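Local atomic coordinates of actin depolymerization factor 2 (Plasmodium berghei, PDB entry 2XFA), a protein that probably binds actin and promotes the disassembly of actin filaments in the malaria parasite. Residues Ser13-Cys16 / Ile17-Phe20; Pro104-Lys107 / Met108-Ala112. All coordinates share one frame; numbering follows the deposited sequence.

Contact 1 of 2, residues Ser13-Cys16 / Ile17-Phe20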
loop_
_atom_site.group_PDB
_atom_site.type_symbol
_atom_site.label_atom_id
_atom_site.label_comp_id
_atom_site.label_asym_id
_atom_site.label_seq_id
_atom_site.Cartn_x
_atom_site.Cartn_y
_atom_site.Cartn_z
ATOM N N SER A 13 -2.737 -10.810 -10.537
ATOM C CA SER A 13 -4.111 -11.300 -10.567
ATOM C C SER A 13 -5.113 -10.193 -10.866
ATOM O O SER A 13 -4.980 -9.079 -10.368
ATOM C CB SER A 13 -4.478 -11.955 -9.234
ATOM O OG SER A 13 -5.827 -12.401 -9.259
ATOM N N ASP A 14 -6.132 -10.522 -11.654
ATOM C CA ASP A 14 -7.130 -9.544 -12.094
ATOM C C ASP A 14 -8.000 -8.978 -10.970
ATOM O O ASP A 14 -8.483 -7.853 -11.072
ATOM C CB ASP A 14 -7.999 -10.141 -13.200
ATOM C CG ASP A 14 -7.172 -10.675 -14.354
ATOM O OD1 ASP A 14 -6.740 -9.861 -15.199
ATOM O OD2 ASP A 14 -6.936 -11.904 -14.403
ATOM N N GLU A 15 -8.201 -9.749 -9.905
ATOM C CA GLU A 15 -8.874 -9.231 -8.715
ATOM C C GLU A 15 -8.135 -7.997 -8.178
ATOM O O GLU A 15 -8.739 -7.122 -7.551
ATOM C CB GLU A 15 -8.956 -10.302 -7.622
ATOM C CG GLU A 15 -10.382 -10.653 -7.167
ATOM C CD GLU A 15 -10.798 -9.987 -5.845
ATOM O OE1 GLU A 15 -11.817 -9.258 -5.844
ATOM O OE2 GLU A 15 -10.126 -10.206 -4.809
ATOM N N CYS A 16 -6.830 -7.932 -8.429
ATOM C CA CYS A 16 -6.009 -6.838 -7.916
ATOM C C CYS A 16 -6.532 -5.514 -8.419
ATOM O O CYS A 16 -6.816 -4.612 -7.626
ATOM C CB CYS A 16 -4.554 -6.998 -8.338
ATOM S SG CYS A 16 -3.675 -8.235 -7.380
ATOM N N ILE A 17 -6.674 -5.415 -9.740
ATOM C CA ILE A 17 -7.151 -4.191 -10.364
ATOM C C ILE A 17 -8.638 -4.004 -10.087
ATOM O O ILE A 17 -9.110 -2.876 -9.924
ATOM C CB ILE A 17 -6.863 -4.160 -11.890
ATOM C CG1 ILE A 17 -5.399 -4.517 -12.174
ATOM C CG2 ILE A 17 -7.169 -2.793 -12.461
ATOM C CD1 ILE A 17 -5.115 -6.004 -12.158
ATOM N N TYR A 18 -9.371 -5.111 -10.019
ATOM C CA TYR A 18 -10.780 -5.060 -9.661
ATOM C C TYR A 18 -10.957 -4.257 -8.384
ATOM O O TYR A 18 -11.741 -3.320 -8.344
ATOM C CB TYR A 18 -11.340 -6.471 -9.458
ATOM C CG TYR A 18 -12.750 -6.522 -8.900
ATOM C CD1 TYR A 18 -13.833 -6.078 -9.648
ATOM C CD2 TYR A 18 -13.002 -7.044 -7.629
ATOM C CE1 TYR A 18 -15.124 -6.127 -9.141
ATOM C CE2 TYR A 18 -14.297 -7.108 -7.117
ATOM C CZ TYR A 18 -15.350 -6.642 -7.880
ATOM O OH TYR A 18 -16.636 -6.691 -7.391
ATOM N N GLU A 19 -10.227 -4.628 -7.337
ATOM C CA GLU A 19 -10.401 -3.988 -6.033
ATOM C C GLU A 19 -9.879 -2.563 -6.005
ATOM O O GLU A 19 -10.489 -1.677 -5.396
ATOM C CB GLU A 19 -9.738 -4.807 -4.920
ATOM C CG GLU A 19 -10.376 -6.182 -4.693
ATOM C CD GLU A 19 -11.843 -6.112 -4.263
ATOM O OE1 GLU A 19 -12.358 -4.993 -4.023
ATOM O OE2 GLU A 19 -12.478 -7.188 -4.161
ATOM N N PHE A 20 -8.746 -2.334 -6.653
ATOM C CA PHE A 20 -8.250 -0.967 -6.774
ATOM C C PHE A 20 -9.291 -0.059 -7.427
ATOM O O PHE A 20 -9.526 1.069 -6.994
ATOM C CB PHE A 20 -6.957 -0.911 -7.571
ATOM C CG PHE A 20 -6.530 0.504 -7.890
ATOM C CD1 PHE A 20 -5.989 1.314 -6.909
ATOM C CD2 PHE A 20 -6.720 1.031 -9.152
ATOM C CE1 PHE A 20 -5.611 2.624 -7.190
ATOM C CE2 PHE A 20 -6.348 2.343 -9.438
ATOM C CZ PHE A 20 -5.802 3.137 -8.465
#

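Contact 2 of 2, residues Pro104-Lys107 / Met108-Ala112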
loop_
_atom_site.group_PDB
_atom_site.type_symbol
_atom_site.label_atom_id
_atom_site.label_comp_id
_atom_site.label_asym_id
_atom_site.label_seq_id
_atom_site.Cartn_x
_atom_site.Cartn_y
_atom_site.Cartn_z
ATOM N N PRO A 104 15.898 -12.169 1.874
ATOM C CA PRO A 104 16.350 -11.513 0.636
ATOM C C PRO A 104 15.599 -12.013 -0.582
ATOM O O PRO A 104 15.202 -11.207 -1.426
ATOM C CB PRO A 104 17.823 -11.919 0.529
ATOM C CG PRO A 104 18.205 -12.427 1.889
ATOM C CD PRO A 104 16.955 -13.001 2.475
ATOM N N LYS A 105 15.405 -13.326 -0.663
ATOM C CA LYS A 105 14.639 -13.938 -1.745
ATOM C C LYS A 105 13.324 -13.180 -1.981
ATOM O O LYS A 105 12.867 -13.023 -3.115
ATOM C CB LYS A 105 14.344 -15.395 -1.392
ATOM C CG LYS A 105 15.285 -15.996 -0.335
ATOM C CD LYS A 105 16.658 -16.337 -0.930
ATOM C CE LYS A 105 17.568 -15.110 -1.048
ATOM N NZ LYS A 105 18.460 -15.129 -2.247
ATOM N N GLU A 106 12.740 -12.701 -0.888
ATOM C CA GLU A 106 11.460 -12.001 -0.891
ATOM C C GLU A 106 11.655 -10.516 -1.158
ATOM O O GLU A 106 10.994 -9.940 -2.026
ATOM C CB GLU A 106 10.759 -12.224 0.461
ATOM C CG GLU A 106 9.270 -11.894 0.476
ATOM C CD GLU A 106 8.676 -11.845 1.883
ATOM O OE1 GLU A 106 8.965 -12.750 2.712
ATOM O OE2 GLU A 106 7.906 -10.901 2.150
ATOM N N LYS A 107 12.568 -9.881 -0.429
ATOM C CA LYS A 107 12.874 -8.479 -0.713
ATOM C C LYS A 107 13.108 -8.218 -2.209
ATOM O O LYS A 107 12.464 -7.362 -2.804
ATOM C CB LYS A 107 14.072 -7.994 0.107
ATOM C CG LYS A 107 13.697 -7.444 1.473
ATOM C CD LYS A 107 14.917 -7.072 2.295
ATOM C CE LYS A 107 15.050 -5.563 2.427
ATOM N NZ LYS A 107 13.830 -4.908 2.990
ATOM N N MET A 108 14.026 -8.954 -2.818
ATOM C CA MET A 108 14.318 -8.740 -4.239
ATOM C C MET A 108 13.099 -8.979 -5.129
ATOM O O MET A 108 12.783 -8.152 -5.965
ATOM C CB MET A 108 15.532 -9.561 -4.684
ATOM C CG MET A 108 16.839 -9.059 -4.067
ATOM S SD MET A 108 18.329 -9.948 -4.586
ATOM C CE MET A 108 18.763 -9.111 -6.114
ATOM N N LEU A 109 12.387 -10.079 -4.909
ATOM C CA LEU A 109 11.190 -10.373 -5.687
ATOM C C LEU A 109 10.116 -9.282 -5.596
ATOM O O LEU A 109 9.523 -8.901 -6.599
ATOM C CB LEU A 109 10.592 -11.703 -5.261
ATOM C CG LEU A 109 9.649 -12.261 -6.328
ATOM C CD1 LEU A 109 10.454 -12.995 -7.407
ATOM C CD2 LEU A 109 8.615 -13.182 -5.705
ATOM N N TYR A 110 9.845 -8.790 -4.393
ATOM C CA TYR A 110 8.874 -7.712 -4.255
ATOM C C TYR A 110 9.321 -6.442 -4.994
ATOM O O TYR A 110 8.538 -5.812 -5.693
ATOM C CB TYR A 110 8.599 -7.412 -2.779
ATOM C CG TYR A 110 7.485 -8.241 -2.206
ATOM C CD1 TYR A 110 7.732 -9.490 -1.655
ATOM C CD2 TYR A 110 6.193 -7.780 -2.216
ATOM C CE1 TYR A 110 6.691 -10.244 -1.099
ATOM C CE2 TYR A 110 5.161 -8.512 -1.657
ATOM C CZ TYR A 110 5.419 -9.738 -1.102
ATOM O OH TYR A 110 4.383 -10.457 -0.581
ATOM N N ALA A 111 10.578 -6.069 -4.824
ATOM C CA ALA A 111 11.096 -4.889 -5.487
ATOM C C ALA A 111 11.057 -5.083 -6.990
ATOM O O ALA A 111 10.698 -4.173 -7.715
ATOM C CB ALA A 111 12.513 -4.587 -5.026
ATOM N N ALA A 112 11.408 -6.278 -7.456
ATOM C CA ALA A 112 11.517 -6.497 -8.892
ATOM C C ALA A 112 10.149 -6.611 -9.543
ATOM O O ALA A 112 10.042 -6.509 -10.752
ATOM C CB ALA A 112 12.361 -7.731 -9.196
#

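Contact 1 of 2, residues Ser13-Cys16 / Ile17-Phe20
Glu15 meets Tyr18 and Glu19 one turn further on, in a local contact along the first turns of helix 14-24, just after the short strand 11-12. Glu15 OE1 is the atom that does the touching. It lies 2.7 Å from Glu19 OE2, and the two carboxylate planes stand nearly at right angles, 84° apart. Two acid oxygens this close suggest that one group holds a proton. The pKa of one of the two acids is then probably raised. The same Glu15 OE1 sits at the edge of the Tyr18 ring, 3.1 Å from Tyr18 CD2. Tyr18 has CG anti to its backbone N (chi1 172°), which turns the ring back beside Glu15. The other oxygen of Glu19, OE1, is hydrogen-bonded to Asn29.

The backbone follows the regular alpha-helical i to i+4 pattern. Tyr18 N bonds to Asp14 O, Glu19 N to Glu15 O at 2.9 Å, and Phe20 N to Cys16 O at 3.1 Å. Cys16 O also accepts a hydrogen bond from the Tyr34 hydroxyl, so it is gripped twice. In the ADF-homology fold this helix packs on the central mixed sheet. Here Cys16 rests on Ile42 of strand 41-48, and Phe20 on Tyr34 of strand 31-37.

At the start of the helix the chain turns tightly, and Cys16 N bonds to Ser13 O. Ile17 CD1 reaches back over this turn, 3.6 Å from Ser13 O and 4.0 Å from Cys16 CB. Ser13 is itself joined to Ile42 by backbone hydrogen bonding.

Contact 2 of 2, residues Pro104-Lys107 / Met108-Ala112
Glu106 and Tyr110, one turn apart, run alongside each other as they leave the helix. The closest approach is made by the stem of the glutamate. Glu106 CG is 3.4 Å from Tyr110 CE1, and Glu106 OE2 is 3.5 Å from the same ring carbon. The carboxylate and ring planes are turned 50° from each other. Glu106 has CG anti to the backbone N (chi1 -164°) and the rest of the chain is stretched out, which carries CG past the CD1-CE1 edge and lifts OE2 out of the ring plane near CE1. The backbone oxygen Glu106 O meets the ring edge in plane, 3.3 Å from Tyr110 CD1. It also accepts the nearly straight hydrogen bond from Tyr110 N, at 2.9 Å.

The backbone around the pair keeps the i to i+4 bonds of an alpha helix. Met108 N bonds to Pro104 O at 2.9 Å, and Ala111 N to Lys107 O at 3.1 Å. The bond from Leu109 N to Lys105 O is weak, at 3.5 Å.

Further out, both polar ends are anchored, which limits how far either side chain can swing. Glu106 OE2 accepts a hydrogen bond from Cys72 N, and the Tyr110 hydroxyl is bonded to Ile36 N of strand 31-37. Lys107 NZ is held by Ser98 OG and Pro99 O, in the loop between strand 89-97 and the helix. Helix 104-118 is the crossover of the beta-alpha-beta unit from strand 89-97 to strand 126-130. Its buried Tyr110 packs on Phe96 of strand 89-97 and meets the Tyr74 ring of strand 73-81.

From the N terminus, strand 11-12 leads into contact 1, which opens helix 14-24. The chain then runs through strands 31-37 and 41-48, helix 56-65 and strands 73-81 and 89-97 before contact 2 opens helix 104-118. Each contact lies within one continuous stretch, contact 1 taking in the residue before its helix, so neither closes a long loop. They follow in series, without nesting or crossing. The centres of contacts 1 and 2 are about 21 Å apart, and the nearest atoms of contacts 1 and 2 about 11 Å. The sheet connects them indirectly. Residues of both meet strand 31-37: contact 1 through Tyr34, contact 2 through Lys35 and Ile36. Contact 1 also reaches strand 41-48, and contact 2 strand 89-97.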